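Local structure of mosquitocidal toxin (Bacillus sphaericus, 2CB4) at residues 76-81 / 124-129. The protein is a mosquitocidal toxin whose catalytic domain, the part present here, belongs to the ADP-ribosyltransferases and probably transfers ADP-ribose from NAD+ to target proteins. The protein carries 1 engineered substitution. Residues are numbered along the deposited sequence; the frame is centred on the assembly and turned at random.
Sequences HRLLRW and VSTTRA
R80 reaches across to S125 and shows how a long polar side chain can prolong a strand pairing beyond the last backbone bond. Its CB lies beside T126 CG2, and its CG is already turned to the carbonyl oxygen of S125. CD comes closer, 3.4 Å from S125 O, so the same oxygen is met by methylene and guanidinium alike. With CG anti to the backbone N (chi1 176°) and the chain extended as far as NE, the tip is carried along the partner strand. NH1 there donates to S125 O over 3.1 Å, a nearly straight bond (168°) with the oxygen in the guanidinium plane. NH1 also touches V124 CG1, and it and S125 N both donate to one water. NH2 turns the other way, to D82 and D256, fixing the rotation of the group.

An arginine on one strand facing an S-T-T sequence on the next is consistent with the R-S-E class of ADP-ribosyltransferase folds; S125 OG bonds the engineered Q180 of strand 180-184. The strands run antiparallel but strongly skewed, at 123°. L79 and T127 form the hydrogen-bonded pair, L79 N to T127 O and T127 N to L79 O each spanning 2.8 Å. Their side chains lie on one sheet face, where T127 CG2 touches L79 CB. On the other face L78 CD1 sits 3.7 Å from T126 OG1, whose hydroxyl bonds I181.

Past the regular pairing, A129 N donates to R77 O at 3.0 Å. The methyl of A129 lies against the R77 side chain, its CB 3.5 Å from NH1, while L79 CD2 lies over the rim of one face of the R77 guanidinium; E137 bridges to R77 NH1 and E155 to R77 NE.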
loop_
_atom_site.group_PDB
_atom_site.type_symbol
_atom_site.label_atom_id
_atom_site.label_comp_id
_atom_site.label_asym_id
_atom_site.label_seq_id
_atom_site.Cartn_x
_atom_site.Cartn_y
_atom_site.Cartn_z
ATOM N N HIS A 76 20.628 35.339 -30.943
ATOM C CA HIS A 76 20.443 34.546 -29.724
ATOM C C HIS A 76 19.025 34.000 -29.527
ATOM O O HIS A 76 18.718 33.414 -28.495
ATOM C CB HIS A 76 20.922 35.326 -28.479
ATOM C CG HIS A 76 22.390 35.583 -28.499
ATOM N ND1 HIS A 76 22.931 36.716 -29.073
ATOM C CD2 HIS A 76 23.434 34.806 -28.119
ATOM C CE1 HIS A 76 24.249 36.638 -29.014
ATOM N NE2 HIS A 76 24.578 35.488 -28.448
ATOM N N ARG A 77 18.190 34.198 -30.540
ATOM C CA ARG A 77 16.812 33.756 -30.542
ATOM C C ARG A 77 16.741 32.240 -30.761
ATOM O O ARG A 77 17.203 31.702 -31.801
ATOM C CB ARG A 77 16.039 34.478 -31.639
ATOM C CG ARG A 77 14.547 34.203 -31.619
ATOM C CD ARG A 77 13.834 35.192 -32.496
ATOM N NE ARG A 77 12.394 34.956 -32.545
ATOM C CZ ARG A 77 11.762 34.368 -33.553
ATOM N NH1 ARG A 77 12.439 33.956 -34.617
ATOM N NH2 ARG A 77 10.444 34.203 -33.507
ATOM N N LEU A 78 16.180 31.559 -29.764
ATOM C CA LEU A 78 16.049 30.096 -29.798
ATOM C C LEU A 78 14.578 29.680 -29.929
ATOM O O LEU A 78 13.655 30.422 -29.559
ATOM C CB LEU A 78 16.659 29.471 -28.545
ATOM C CG LEU A 78 18.118 29.815 -28.256
ATOM C CD1 LEU A 78 18.484 29.325 -26.854
ATOM C CD2 LEU A 78 18.987 29.127 -29.320
ATOM N N LEU A 79 14.379 28.491 -30.473
ATOM C CA LEU A 79 13.044 27.953 -30.683
ATOM C C LEU A 79 12.952 26.539 -30.159
ATOM O O LEU A 79 13.919 25.783 -30.178
ATOM C CB LEU A 79 12.710 27.926 -32.192
ATOM C CG LEU A 79 12.829 29.223 -33.001
ATOM C CD1 LEU A 79 12.618 28.870 -34.476
ATOM C CD2 LEU A 79 11.790 30.255 -32.517
ATOM N N ARG A 80 11.758 26.172 -29.726
ATOM C CA ARG A 80 11.497 24.810 -29.272
ATOM C C ARG A 80 10.098 24.371 -29.683
ATOM O O ARG A 80 9.114 25.010 -29.337
ATOM C CB ARG A 80 11.686 24.622 -27.764
ATOM C CG ARG A 80 11.308 23.235 -27.380
ATOM C CD ARG A 80 11.794 22.817 -26.025
ATOM N NE ARG A 80 11.122 21.583 -25.656
ATOM C CZ ARG A 80 11.662 20.370 -25.668
ATOM N NH1 ARG A 80 12.933 20.184 -25.984
ATOM N NH2 ARG A 80 10.917 19.337 -25.329
ATOM N N TRP A 81 10.034 23.276 -30.427
ATOM C CA TRP A 81 8.778 22.682 -30.871
ATOM C C TRP A 81 8.336 21.775 -29.738
ATOM O O TRP A 81 9.104 20.926 -29.280
ATOM C CB TRP A 81 9.023 21.820 -32.108
ATOM C CG TRP A 81 9.349 22.656 -33.315
ATOM C CD1 TRP A 81 10.610 22.915 -33.848
ATOM C CD2 TRP A 81 8.409 23.310 -34.178
ATOM N NE1 TRP A 81 10.492 23.717 -34.954
ATOM C CE2 TRP A 81 9.164 23.987 -35.185
ATOM C CE3 TRP A 81 7.012 23.450 -34.169
ATOM C CZ2 TRP A 81 8.552 24.745 -36.199
ATOM C CZ3 TRP A 81 6.406 24.193 -35.195
ATOM C CH2 TRP A 81 7.178 24.816 -36.200
ATOM N N VAL A 124 17.636 19.659 -22.152
ATOM C CA VAL A 124 16.473 20.106 -22.905
ATOM C C VAL A 124 16.993 20.743 -24.183
ATOM O O VAL A 124 17.876 21.525 -24.154
ATOM C CB VAL A 124 15.585 21.119 -22.073
ATOM C CG1 VAL A 124 14.583 21.852 -22.968
ATOM C CG2 VAL A 124 14.894 20.397 -20.976
ATOM N N SER A 125 16.478 20.379 -25.323
ATOM C CA SER A 125 16.995 20.996 -26.534
ATOM C C SER A 125 16.227 22.200 -27.013
ATOM O O SER A 125 15.047 22.344 -26.768
ATOM C CB SER A 125 16.991 19.968 -27.688
ATOM O OG SER A 125 18.067 19.081 -27.486
ATOM N N THR A 126 16.896 23.003 -27.815
ATOM C CA THR A 126 16.287 24.142 -28.519
ATOM C C THR A 126 17.033 24.148 -29.872
ATOM O O THR A 126 18.034 23.499 -30.052
ATOM C CB THR A 126 16.407 25.480 -27.755
ATOM O OG1 THR A 126 17.792 25.788 -27.639
ATOM C CG2 THR A 126 15.801 25.338 -26.279
ATOM N N THR A 127 16.495 24.850 -30.856
ATOM C CA THR A 127 17.108 24.967 -32.155
ATOM C C THR A 127 17.151 26.476 -32.442
ATOM O O THR A 127 16.315 27.232 -31.976
ATOM C CB THR A 127 16.342 24.146 -33.261
ATOM O OG1 THR A 127 17.072 24.197 -34.495
ATOM C CG2 THR A 127 14.936 24.692 -33.507
ATOM N N ARG A 128 18.142 26.910 -33.203
ATOM C CA ARG A 128 18.273 28.332 -33.513
ATOM C C ARG A 128 17.286 28.834 -34.527
ATOM O O ARG A 128 16.994 28.145 -35.497
ATOM C CB ARG A 128 19.688 28.636 -34.020
ATOM C CG ARG A 128 20.811 28.132 -33.103
ATOM C CD ARG A 128 22.168 28.580 -33.604
ATOM N NE ARG A 128 22.303 30.027 -33.523
ATOM C CZ ARG A 128 23.043 30.772 -34.341
ATOM N NH1 ARG A 128 23.734 30.210 -35.317
ATOM N NH2 ARG A 128 23.090 32.091 -34.179
ATOM N N ALA A 129 16.803 30.066 -34.319
ATOM C CA ALA A 129 15.935 30.708 -35.296
ATOM C C ALA A 129 16.863 30.949 -36.536
ATOM O O ALA A 129 18.077 31.176 -36.394
ATOM C CB ALA A 129 15.404 32.020 -34.742
HETATM O O HOH W 1 20.225 31.355 -31.973
HETATM O O HOH W 2 14.901 18.023 -25.415
#